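Local atomic coordinates of exoribonuclease II, mitochondrial (Candida glabrata, PDB entry 6F3H), a protein that degrades RNA from the 3' end in mitochondria, as the metal-dependent exoribonuclease component of the mitochondrial RNA degradosome. Residues 428-433 against 711-716; 457-462 against 676-681; 693-698 against 703-708. The protein carries 1 engineered substitution. All coordinates share one frame; numbering follows the deposited sequence.

Interaction 1. Residues 428-433 against 711-716; sequences IADPAG and QLHRFL
His713, which contributes 76 Å² of the roughly 125 Å² buried here, reaches with its imidazole from helix 703-716 to the turn that follows strand 421-429 and meets the carboxylate of Asp430 edge-on. NE2 of His713 donates to OD1 of Asp430 at 2.5 Å, with an N-H...O angle of 154°. The acceptor oxygen lies close to the imidazole plane, and the donor arrives on its syn side, tilted somewhat out of the carboxylate plane. The two flat groups approach from opposite directions and are nearly coplanar, their planes 21° apart. Extension of Asp430 with CG anti to the backbone N (chi1 176°) brings the carboxylate to the edge of the ring. Ala432 packs against the ring: its carbonyl carbon lies over one face, and its CB is 3.8 Å from His713 NE2. At Gly433 the CA comes to 3.5 Å from His713 CE1, obliquely to the ring. Outside the pair, Ile491 of strand 488-499 packs against both Asp430 and His713, tying the contact to the RNB domain's mixed sheet, while OD2 of Asp430 has a weak, long ion pair with Arg389. This buried His-carboxylate bond joins the C-terminal part of the helix to the sheet; the acid would probably keep the proton on NE2, and the near-coplanar bond would be expected to limit rotation of the ring.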
loop_
_atom_site.group_PDB
_atom_site.type_symbol
_atom_site.label_atom_id
_atom_site.label_comp_id
_atom_site.label_asym_id
_atom_site.label_seq_id
_atom_site.Cartn_x
_atom_site.Cartn_y
_atom_site.Cartn_z
ATOM N N ILE A 428 11.029 21.602 4.648
ATOM C CA ILE A 428 10.855 20.371 3.919
ATOM C C ILE A 428 11.832 20.431 2.763
ATOM O O ILE A 428 11.975 21.481 2.126
ATOM C CB ILE A 428 9.402 20.263 3.436
ATOM C CG1 ILE A 428 8.474 20.093 4.628
ATOM C CG2 ILE A 428 9.261 19.061 2.569
ATOM C CD1 ILE A 428 9.068 19.248 5.730
ATOM N N ALA A 429 12.521 19.330 2.503
ATOM C CA ALA A 429 13.390 19.315 1.339
ATOM C C ALA A 429 12.586 19.714 0.108
ATOM O O ALA A 429 11.363 19.531 0.066
ATOM C CB ALA A 429 14.009 17.937 1.159
ATOM N N ASP A 430 13.235 20.249 -0.914
ATOM C CA ASP A 430 12.511 20.747 -2.077
ATOM C C ASP A 430 12.960 19.986 -3.310
ATOM O O ASP A 430 13.677 20.513 -4.171
ATOM C CB ASP A 430 12.691 22.246 -2.275
ATOM C CG ASP A 430 12.026 22.718 -3.527
ATOM O OD1 ASP A 430 10.865 22.307 -3.749
ATOM O OD2 ASP A 430 12.659 23.478 -4.287
ATOM N N PRO A 431 12.541 18.738 -3.435
ATOM C CA PRO A 431 12.884 18.010 -4.645
ATOM C C PRO A 431 12.123 18.539 -5.846
ATOM O O PRO A 431 12.617 18.435 -6.975
ATOM C CB PRO A 431 12.534 16.564 -4.287
ATOM C CG PRO A 431 11.431 16.695 -3.308
ATOM C CD PRO A 431 11.612 17.993 -2.577
ATOM N N ALA A 432 10.952 19.145 -5.634
ATOM C CA ALA A 432 10.217 19.717 -6.757
ATOM C C ALA A 432 11.075 20.709 -7.540
ATOM O O ALA A 432 10.873 20.891 -8.744
ATOM C CB ALA A 432 8.933 20.376 -6.253
ATOM N N GLY A 433 12.048 21.345 -6.882
ATOM C CA GLY A 433 12.849 22.356 -7.547
ATOM C C GLY A 433 13.772 21.842 -8.636
ATOM O O GLY A 433 14.112 22.590 -9.552
ATOM N N GLN A 711 2.673 22.018 -7.202
ATOM C CA GLN A 711 1.609 23.000 -7.185
ATOM C C GLN A 711 2.035 24.221 -6.401
ATOM O O GLN A 711 1.678 25.350 -6.761
ATOM C CB GLN A 711 0.345 22.387 -6.582
ATOM C CG GLN A 711 -0.250 21.262 -7.418
ATOM C CD GLN A 711 -0.820 21.748 -8.743
ATOM O OE1 GLN A 711 -2.028 21.921 -8.869
ATOM N NE2 GLN A 711 0.052 22.004 -9.725
ATOM N N LEU A 712 2.835 24.019 -5.358
ATOM C CA LEU A 712 3.286 25.148 -4.568
ATOM C C LEU A 712 4.265 26.001 -5.352
ATOM O O LEU A 712 4.077 27.216 -5.467
ATOM C CB LEU A 712 3.897 24.654 -3.264
ATOM C CG LEU A 712 2.794 24.234 -2.302
ATOM C CD1 LEU A 712 3.336 23.764 -0.980
ATOM C CD2 LEU A 712 1.858 25.384 -2.102
ATOM N N HIS A 713 5.269 25.380 -5.965
ATOM C CA HIS A 713 6.195 26.148 -6.781
ATOM C C HIS A 713 5.456 27.033 -7.760
ATOM O O HIS A 713 5.748 28.224 -7.887
ATOM C CB HIS A 713 7.105 25.217 -7.548
ATOM C CG HIS A 713 8.274 24.771 -6.758
ATOM N ND1 HIS A 713 9.570 25.025 -7.149
ATOM C CD2 HIS A 713 8.352 24.091 -5.593
ATOM C CE1 HIS A 713 10.400 24.516 -6.259
ATOM N NE2 HIS A 713 9.687 23.945 -5.305
ATOM N N ARG A 714 4.465 26.476 -8.443
ATOM C CA ARG A 714 3.737 27.275 -9.412
ATOM C C ARG A 714 3.035 28.426 -8.731
ATOM O O ARG A 714 3.150 29.580 -9.149
ATOM C CB ARG A 714 2.726 26.403 -10.147
ATOM C CG ARG A 714 3.378 25.395 -11.032
ATOM C CD ARG A 714 4.322 26.130 -11.952
ATOM N NE ARG A 714 4.695 25.311 -13.087
ATOM C CZ ARG A 714 3.906 25.122 -14.135
ATOM N NH1 ARG A 714 4.307 24.363 -15.142
ATOM N NH2 ARG A 714 2.709 25.688 -14.170
ATOM N N PHE A 715 2.368 28.134 -7.631
ATOM C CA PHE A 715 1.530 29.123 -6.978
ATOM C C PHE A 715 2.352 30.242 -6.374
ATOM O O PHE A 715 2.042 31.428 -6.540
ATOM C CB PHE A 715 0.731 28.441 -5.897
ATOM C CG PHE A 715 -0.097 29.363 -5.116
ATOM C CD1 PHE A 715 -1.234 29.922 -5.666
ATOM C CD2 PHE A 715 0.251 29.673 -3.825
ATOM C CE1 PHE A 715 -2.020 30.774 -4.931
ATOM C CE2 PHE A 715 -0.526 30.516 -3.086
ATOM C CZ PHE A 715 -1.666 31.070 -3.633
ATOM N N LEU A 716 3.376 29.877 -5.626
ATOM C CA LEU A 716 4.170 30.885 -4.955
ATOM C C LEU A 716 4.832 31.828 -5.953
ATOM O O LEU A 716 4.974 33.020 -5.667
ATOM C CB LEU A 716 5.202 30.203 -4.071
ATOM C CG LEU A 716 4.596 29.261 -3.025
ATOM C CD1 LEU A 716 5.699 28.692 -2.130
ATOM C CD2 LEU A 716 3.471 29.897 -2.204
#

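Interaction 2. Residues 457-462 against 676-681; sequences RAFTTY and SFYSPF. With nucleotides of chain C.
Phe459 and Tyr678 meet as an oblique aromatic pair, neither stacked nor edge-to-face: the centroids are 5.9 Å apart and the planes are inclined by 33°. The contact lies within the RNB domain and joins the loop between helix 449-456 and the short strand 461-462 to strand 677-679, which pairs antiparallel with strand 632-634. The side chains come from opposite directions. CE2 of Tyr678 stands at the edge of the Phe459 ring, near its plane, and the Tyr678 hydroxyl OH lies 3.7 Å from Phe459 CE2. With CG beside the backbone N and anti to the carbonyl carbon (chi1 -52°), Phe459 is directed at Tyr678. A weak hydrogen bond to Arg633 gives the phenol OH a polar partner. On both segments other residues touch the bound RNA: one face of Tyr462 carries the base of C6 of chain C, and OG of Ser676 donates to OP1 of A3 of chain C at 2.9 Å. Between the two protein segments themselves the contact is apolar, ring carbon against ring carbon, and the closest approach is Phe459 CZ to Tyr678 CE2, at 3.6 Å.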
loop_
_atom_site.group_PDB
_atom_site.type_symbol
_atom_site.label_atom_id
_atom_site.label_comp_id
_atom_site.label_asym_id
_atom_site.label_seq_id
_atom_site.Cartn_x
_atom_site.Cartn_y
_atom_site.Cartn_z
ATOM N N ARG A 457 6.893 5.258 -10.174
ATOM C CA ARG A 457 7.199 4.624 -8.899
ATOM C C ARG A 457 6.555 5.433 -7.799
ATOM O O ARG A 457 7.257 6.103 -7.053
ATOM C CB ARG A 457 8.683 4.622 -8.588
ATOM C CG ARG A 457 9.614 4.618 -9.726
ATOM C CD ARG A 457 10.928 4.254 -9.115
ATOM N NE ARG A 457 11.959 3.885 -10.075
ATOM C CZ ARG A 457 13.194 3.529 -9.717
ATOM N NH1 ARG A 457 13.533 3.518 -8.433
ATOM N NH2 ARG A 457 14.088 3.171 -10.627
ATOM N N ALA A 458 5.249 5.379 -7.656
ATOM C CA ALA A 458 4.561 6.400 -6.875
ATOM C C ALA A 458 5.069 6.583 -5.445
ATOM O O ALA A 458 4.609 7.508 -4.784
ATOM C CB ALA A 458 3.072 6.065 -6.852
ATOM N N PHE A 459 5.933 5.718 -4.913
ATOM C CA PHE A 459 6.525 5.938 -3.601
ATOM C C PHE A 459 7.917 5.350 -3.604
ATOM O O PHE A 459 8.328 4.655 -4.527
ATOM C CB PHE A 459 5.727 5.310 -2.454
ATOM C CG PHE A 459 4.271 5.678 -2.447
ATOM C CD1 PHE A 459 3.398 5.179 -3.390
ATOM C CD2 PHE A 459 3.780 6.574 -1.528
ATOM C CE1 PHE A 459 2.070 5.551 -3.404
ATOM C CE2 PHE A 459 2.433 6.951 -1.536
ATOM C CZ PHE A 459 1.591 6.445 -2.472
ATOM N N THR A 460 8.657 5.631 -2.563
ATOM C CA THR A 460 9.854 4.853 -2.364
ATOM C C THR A 460 9.413 3.528 -1.781
ATOM O O THR A 460 8.398 3.456 -1.079
ATOM C CB THR A 460 10.844 5.573 -1.461
ATOM O OG1 THR A 460 11.564 6.517 -2.250
ATOM C CG2 THR A 460 11.834 4.631 -0.937
ATOM N N THR A 461 10.101 2.462 -2.184
ATOM C CA THR A 461 9.809 1.100 -1.757
ATOM C C THR A 461 10.755 0.710 -0.622
ATOM O O THR A 461 11.964 0.572 -0.829
ATOM C CB THR A 461 9.929 0.150 -2.937
ATOM O OG1 THR A 461 9.016 0.562 -3.969
ATOM C CG2 THR A 461 9.557 -1.223 -2.502
ATOM N N TYR A 462 10.213 0.572 0.578
ATOM C CA TYR A 462 10.986 0.273 1.777
ATOM C C TYR A 462 10.646 -1.147 2.215
ATOM O O TYR A 462 9.510 -1.414 2.617
ATOM C CB TYR A 462 10.675 1.264 2.899
ATOM C CG TYR A 462 11.057 2.727 2.646
ATOM C CD1 TYR A 462 12.385 3.140 2.632
ATOM C CD2 TYR A 462 10.081 3.698 2.459
ATOM C CE1 TYR A 462 12.726 4.470 2.412
ATOM C CE2 TYR A 462 10.411 5.019 2.233
ATOM C CZ TYR A 462 11.732 5.407 2.215
ATOM O OH TYR A 462 12.053 6.737 1.988
ATOM N N SER A 676 -6.902 4.181 5.288
ATOM C CA SER A 676 -6.823 5.515 4.730
ATOM C C SER A 676 -6.532 5.419 3.241
ATOM O O SER A 676 -5.968 4.437 2.753
ATOM C CB SER A 676 -5.773 6.349 5.477
ATOM O OG SER A 676 -4.513 6.374 4.823
ATOM N N PHE A 677 -6.973 6.431 2.515
ATOM C CA PHE A 677 -6.865 6.425 1.071
ATOM C C PHE A 677 -6.607 7.831 0.579
ATOM O O PHE A 677 -7.021 8.802 1.208
ATOM C CB PHE A 677 -8.139 5.855 0.405
ATOM C CG PHE A 677 -9.414 6.608 0.738
ATOM C CD1 PHE A 677 -10.127 6.324 1.902
ATOM C CD2 PHE A 677 -9.898 7.601 -0.110
ATOM C CE1 PHE A 677 -11.301 7.017 2.206
ATOM C CE2 PHE A 677 -11.072 8.297 0.192
ATOM C CZ PHE A 677 -11.769 8.011 1.350
ATOM N N TYR A 678 -5.926 7.921 -0.556
ATOM C CA TYR A 678 -5.684 9.185 -1.231
ATOM C C TYR A 678 -6.899 9.606 -2.047
ATOM O O TYR A 678 -7.673 8.779 -2.532
ATOM C CB TYR A 678 -4.435 9.092 -2.114
ATOM C CG TYR A 678 -3.152 8.927 -1.298
ATOM C CD1 TYR A 678 -2.676 9.969 -0.511
ATOM C CD2 TYR A 678 -2.434 7.734 -1.288
ATOM C CE1 TYR A 678 -1.518 9.840 0.259
ATOM C CE2 TYR A 678 -1.262 7.600 -0.521
ATOM C CZ TYR A 678 -0.813 8.666 0.247
ATOM O OH TYR A 678 0.332 8.598 1.021
ATOM N N SER A 679 -7.077 10.913 -2.157
ATOM C CA SER A 679 -8.248 11.514 -2.763
ATOM C C SER A 679 -7.841 12.780 -3.483
ATOM O O SER A 679 -6.998 13.530 -2.983
ATOM C CB SER A 679 -9.291 11.881 -1.708
ATOM O OG SER A 679 -10.208 12.809 -2.229
ATOM N N PRO A 680 -8.491 13.096 -4.598
ATOM C CA PRO A 680 -8.197 14.348 -5.299
ATOM C C PRO A 680 -8.957 15.541 -4.759
ATOM O O PRO A 680 -8.772 16.647 -5.275
ATOM C CB PRO A 680 -8.649 14.047 -6.731
ATOM C CG PRO A 680 -9.437 12.746 -6.652
ATOM C CD PRO A 680 -9.603 12.379 -5.223
ATOM N N PHE A 681 -9.764 15.367 -3.725
ATOM C CA PHE A 681 -10.454 16.497 -3.137
ATOM C C PHE A 681 -10.568 16.272 -1.645
ATOM O O PHE A 681 -10.552 15.127 -1.182
ATOM C CB PHE A 681 -11.833 16.695 -3.765
ATOM C CG PHE A 681 -12.558 15.429 -3.994
ATOM C CD1 PHE A 681 -13.188 14.788 -2.944
ATOM C CD2 PHE A 681 -12.606 14.866 -5.269
ATOM C CE1 PHE A 681 -13.865 13.599 -3.157
ATOM C CE2 PHE A 681 -13.279 13.680 -5.494
ATOM C CZ PHE A 681 -13.912 13.043 -4.435
ATOM P P C C 6 11.422 11.210 6.536
ATOM O OP1 C C 6 12.472 12.169 6.169
ATOM O OP2 C C 6 10.079 11.278 5.935
ATOM O "O5'" C C 6 12.085 9.806 6.271
ATOM C "C5'" C C 6 13.265 9.450 6.974
ATOM C "C4'" C C 6 13.610 7.989 6.803
ATOM O "O4'" C C 6 12.675 7.140 7.521
ATOM C "C3'" C C 6 13.563 7.430 5.400
ATOM O "O3'" C C 6 14.655 7.822 4.596
ATOM C "C2'" C C 6 13.556 5.951 5.685
ATOM O "O2'" C C 6 14.830 5.589 6.166
ATOM C "C1'" C C 6 12.598 5.892 6.873
ATOM N N1 C C 6 11.200 5.603 6.447
ATOM C C2 C C 6 10.833 4.249 6.257
ATOM O O2 C C 6 11.654 3.358 6.475
ATOM N N3 C C 6 9.605 3.866 5.854
ATOM C C4 C C 6 8.720 4.809 5.619
ATOM N N4 C C 6 7.512 4.386 5.231
ATOM C C5 C C 6 9.042 6.197 5.796
ATOM C C6 C C 6 10.269 6.556 6.193
ATOM P P A C 3 -3.099 6.601 8.315
ATOM O OP1 A C 3 -3.433 7.601 7.267
ATOM O OP2 A C 3 -2.374 5.385 7.946
ATOM O "O5'" A C 3 -2.267 7.282 9.491
ATOM C "C5'" A C 3 -2.699 8.495 10.081
ATOM C "C4'" A C 3 -1.719 9.002 11.112
ATOM O "O4'" A C 3 -1.719 8.124 12.267
ATOM C "C3'" A C 3 -0.260 9.063 10.676
ATOM O "O3'" A C 3 0.039 10.224 9.928
ATOM C "C2'" A C 3 0.486 8.958 11.997
ATOM O "O2'" A C 3 0.492 10.184 12.692
ATOM C "C1'" A C 3 -0.408 7.984 12.757
ATOM N N9 A C 3 0.006 6.630 12.434
ATOM C C8 A C 3 -0.432 5.829 11.421
ATOM N N7 A C 3 0.180 4.684 11.387
ATOM C C5 A C 3 1.069 4.784 12.428
ATOM C C6 A C 3 2.003 3.896 12.912
ATOM N N6 A C 3 2.189 2.693 12.376
ATOM N N1 A C 3 2.736 4.313 13.970
ATOM C C2 A C 3 2.523 5.536 14.497
ATOM N N3 A C 3 1.662 6.470 14.122
ATOM C C4 A C 3 0.987 5.993 13.076
#

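Interaction 3. Residues 693-698 against 703-708; sequences YLTVTS and GPDLIN. With nucleotides of chain C.
Asp705, in the first turn of helix 703-716, engages the loop 693-698 through both carboxylate oxygens. OD1 accepts from the hydroxyl OG1 of Thr695 at 2.5 Å, reached from above the carboxylate plane, and OD2 accepts the backbone N of Ser698 at 3.0 Å on its anti side. With OG1 of Thr695 between the backbone N and the carbonyl carbon (chi1 64°), the hydroxyl is presented to the acid. One turn further along, ND2 of Asn708 donates to Thr695 O at 2.9 Å; the acceptor lies in the amide plane, while the donor sits above the carbonyl plane. Leu694 CD2 packs against the Asn708 amide, 3.4 Å from ND2, and Val696 CG1 lies 3.7 Å from Asn708 CB. In the next shell, Arg702 forms a salt bridge with Asp705 OD2, Val631 N donates to Asn708 OD1, and Asn616 bonds to the backbone N of Val696. The same loop also binds the RNA backbone: OH of Tyr693 donates to OP1 of U4 of chain C, and OG1 of Thr697 donates to OP1 of A5 of chain C, each at 2.5 Å. These two bonds make it a phosphate-binding loop, braced by a helix N-terminus; the Thr697 side chain, about 6 Å from that of the magnesium ligand Asp410, places it beside the metal-dependent active site of an RNase II-family RNB domain.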
loop_
_atom_site.group_PDB
_atom_site.type_symbol
_atom_site.label_atom_id
_atom_site.label_comp_id
_atom_site.label_asym_id
_atom_site.label_seq_id
_atom_site.Cartn_x
_atom_site.Cartn_y
_atom_site.Cartn_z
ATOM N N TYR A 693 -6.609 16.548 5.311
ATOM C CA TYR A 693 -5.207 16.222 5.587
ATOM C C TYR A 693 -4.482 16.080 4.263
ATOM O O TYR A 693 -4.881 15.256 3.440
ATOM C CB TYR A 693 -5.113 14.930 6.388
ATOM C CG TYR A 693 -3.751 14.587 6.929
ATOM C CD1 TYR A 693 -3.290 15.175 8.099
ATOM C CD2 TYR A 693 -2.960 13.613 6.330
ATOM C CE1 TYR A 693 -2.058 14.853 8.625
ATOM C CE2 TYR A 693 -1.725 13.274 6.856
ATOM C CZ TYR A 693 -1.279 13.901 8.008
ATOM O OH TYR A 693 -0.052 13.582 8.550
ATOM N N LEU A 694 -3.435 16.865 4.046
ATOM C CA LEU A 694 -2.737 16.883 2.767
ATOM C C LEU A 694 -1.248 16.779 3.035
ATOM O O LEU A 694 -0.672 17.675 3.653
ATOM C CB LEU A 694 -3.069 18.161 1.994
ATOM C CG LEU A 694 -2.463 18.336 0.600
ATOM C CD1 LEU A 694 -3.544 18.720 -0.373
ATOM C CD2 LEU A 694 -1.374 19.394 0.574
ATOM N N THR A 695 -0.623 15.702 2.569
ATOM C CA THR A 695 0.724 15.360 3.009
ATOM C C THR A 695 1.746 16.064 2.132
ATOM O O THR A 695 1.733 15.911 0.911
ATOM C CB THR A 695 0.960 13.847 2.984
ATOM O OG1 THR A 695 0.876 13.369 1.639
ATOM C CG2 THR A 695 -0.057 13.130 3.835
ATOM N N VAL A 696 2.643 16.816 2.771
ATOM C CA VAL A 696 3.657 17.616 2.092
ATOM C C VAL A 696 5.031 17.383 2.709
ATOM O O VAL A 696 6.055 17.830 2.180
ATOM C CB VAL A 696 3.287 19.094 2.171
ATOM C CG1 VAL A 696 2.209 19.417 1.179
ATOM C CG2 VAL A 696 2.808 19.371 3.558
ATOM N N THR A 697 5.059 16.708 3.848
ATOM C CA THR A 697 6.275 16.567 4.620
ATOM C C THR A 697 7.282 15.603 4.024
ATOM O O THR A 697 8.425 15.584 4.487
ATOM C CB THR A 697 5.904 16.088 6.006
ATOM O OG1 THR A 697 5.173 14.862 5.897
ATOM C CG2 THR A 697 5.031 17.111 6.667
ATOM N N SER A 698 6.904 14.784 3.044
ATOM C CA SER A 698 7.806 13.763 2.506
ATOM C C SER A 698 7.784 13.734 0.990
ATOM O O SER A 698 7.453 12.725 0.379
ATOM C CB SER A 698 7.423 12.398 3.057
ATOM O OG SER A 698 7.000 12.548 4.374
ATOM N N GLY A 703 4.757 10.288 -3.709
ATOM C CA GLY A 703 4.268 11.004 -4.863
ATOM C C GLY A 703 3.185 12.028 -4.580
ATOM O O GLY A 703 3.213 13.112 -5.174
ATOM N N PRO A 704 2.211 11.725 -3.716
ATOM C CA PRO A 704 1.261 12.784 -3.330
ATOM C C PRO A 704 1.953 14.032 -2.810
ATOM O O PRO A 704 1.632 15.142 -3.248
ATOM C CB PRO A 704 0.420 12.126 -2.244
ATOM C CG PRO A 704 0.677 10.716 -2.326
ATOM C CD PRO A 704 1.898 10.443 -3.094
ATOM N N ASP A 705 2.905 13.882 -1.883
ATOM C CA ASP A 705 3.612 15.055 -1.397
ATOM C C ASP A 705 4.343 15.724 -2.540
ATOM O O ASP A 705 4.247 16.935 -2.727
ATOM C CB ASP A 705 4.582 14.691 -0.272
ATOM C CG ASP A 705 3.916 13.931 0.818
ATOM O OD1 ASP A 705 3.113 13.058 0.484
ATOM O OD2 ASP A 705 4.185 14.190 2.001
ATOM N N LEU A 706 5.019 14.934 -3.360
ATOM C CA LEU A 706 5.811 15.499 -4.441
ATOM C C LEU A 706 4.960 16.328 -5.385
ATOM O O LEU A 706 5.421 17.337 -5.920
ATOM C CB LEU A 706 6.515 14.386 -5.194
ATOM C CG LEU A 706 7.326 14.920 -6.362
ATOM C CD1 LEU A 706 8.475 15.770 -5.846
ATOM C CD2 LEU A 706 7.878 13.794 -7.191
ATOM N N ILE A 707 3.722 15.916 -5.619
ATOM C CA ILE A 707 2.846 16.672 -6.511
ATOM C C ILE A 707 2.329 17.936 -5.844
ATOM O O ILE A 707 2.232 18.995 -6.478
ATOM C CB ILE A 707 1.694 15.779 -6.972
ATOM C CG1 ILE A 707 2.154 14.989 -8.183
ATOM C CG2 ILE A 707 0.457 16.593 -7.232
ATOM C CD1 ILE A 707 1.052 14.257 -8.849
ATOM N N ASN A 708 1.966 17.838 -4.564
ATOM C CA ASN A 708 1.591 19.017 -3.794
ATOM C C ASN A 708 2.687 20.088 -3.844
ATOM O O ASN A 708 2.382 21.284 -3.846
ATOM C CB ASN A 708 1.291 18.598 -2.348
ATOM C CG ASN A 708 0.051 17.695 -2.233
ATOM O OD1 ASN A 708 -0.838 17.750 -3.062
ATOM N ND2 ASN A 708 0.011 16.854 -1.207
ATOM P P A C 5 6.047 11.959 8.185
ATOM O OP1 A C 5 6.278 13.272 7.541
ATOM O OP2 A C 5 5.271 10.920 7.450
ATOM O "O5'" A C 5 7.472 11.348 8.491
ATOM C "C5'" A C 5 8.391 12.093 9.263
ATOM C "C4'" A C 5 9.517 11.247 9.783
ATOM O "O4'" A C 5 9.005 10.240 10.688
ATOM C "C3'" A C 5 10.301 10.456 8.752
ATOM O "O3'" A C 5 11.285 11.240 8.116
ATOM C "C2'" A C 5 10.889 9.341 9.592
ATOM O "O2'" A C 5 11.986 9.823 10.354
ATOM C "C1'" A C 5 9.728 9.049 10.533
ATOM N N9 A C 5 8.832 8.085 9.914
ATOM C C8 A C 5 7.705 8.298 9.160
ATOM N N7 A C 5 7.156 7.197 8.710
ATOM C C5 A C 5 8.010 6.225 9.198
ATOM C C6 A C 5 7.993 4.835 9.090
ATOM N N6 A C 5 7.050 4.163 8.417
ATOM N N1 A C 5 9.001 4.170 9.708
ATOM C C2 A C 5 9.944 4.854 10.382
ATOM N N3 A C 5 10.071 6.167 10.564
ATOM C C4 A C 5 9.054 6.767 9.932
ATOM P P U C 4 1.157 10.187 8.787
ATOM O OP1 U C 4 1.055 11.395 7.947
ATOM O OP2 U C 4 1.261 8.857 8.160
ATOM O "O5'" U C 4 2.456 10.381 9.641
ATOM C "C5'" U C 4 2.515 11.432 10.570
ATOM C "C4'" U C 4 3.809 11.359 11.283
ATOM O "O4'" U C 4 3.785 10.232 12.192
ATOM C "C3'" U C 4 4.987 11.064 10.389
ATOM O "O3'" U C 4 5.430 12.178 9.647
ATOM C "C2'" U C 4 5.994 10.496 11.372
ATOM O "O2'" U C 4 6.582 11.530 12.144
ATOM C "C1'" U C 4 5.079 9.673 12.282
ATOM N N1 U C 4 5.027 8.256 11.853
ATOM C C2 U C 4 5.982 7.429 12.404
ATOM O O2 U C 4 6.805 7.815 13.212
ATOM N N3 U C 4 5.934 6.128 11.993
ATOM C C4 U C 4 5.043 5.595 11.091
ATOM O O4 U C 4 5.138 4.392 10.829
ATOM C C5 U C 4 4.082 6.517 10.549
ATOM C C6 U C 4 4.106 7.787 10.938
#

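All three contacts are buried in the RNB domain, and none is a surface patch. Interactions 1 and 3 share helix 703-716, using its C-terminal and N-terminal parts, with centres 10 Å apart; they touch where Ile428 CG2 packs on Val696 O at 3.5 Å. Interaction 2 joins the set at the helix start: Ala458 O lies 3.0 Å from Gly703 N, a probable hydrogen bond, and Tyr678 packs on Pro704. Chemistry differs with place. Interaction 3, with the Ser698 side chain about 8 Å from the magnesium ion, is a polar network, interaction 1 rests on one histidine-carboxylate bond, and interaction 2 is purely aromatic. Segments of interactions 2 and 3 also touch the RNA directly.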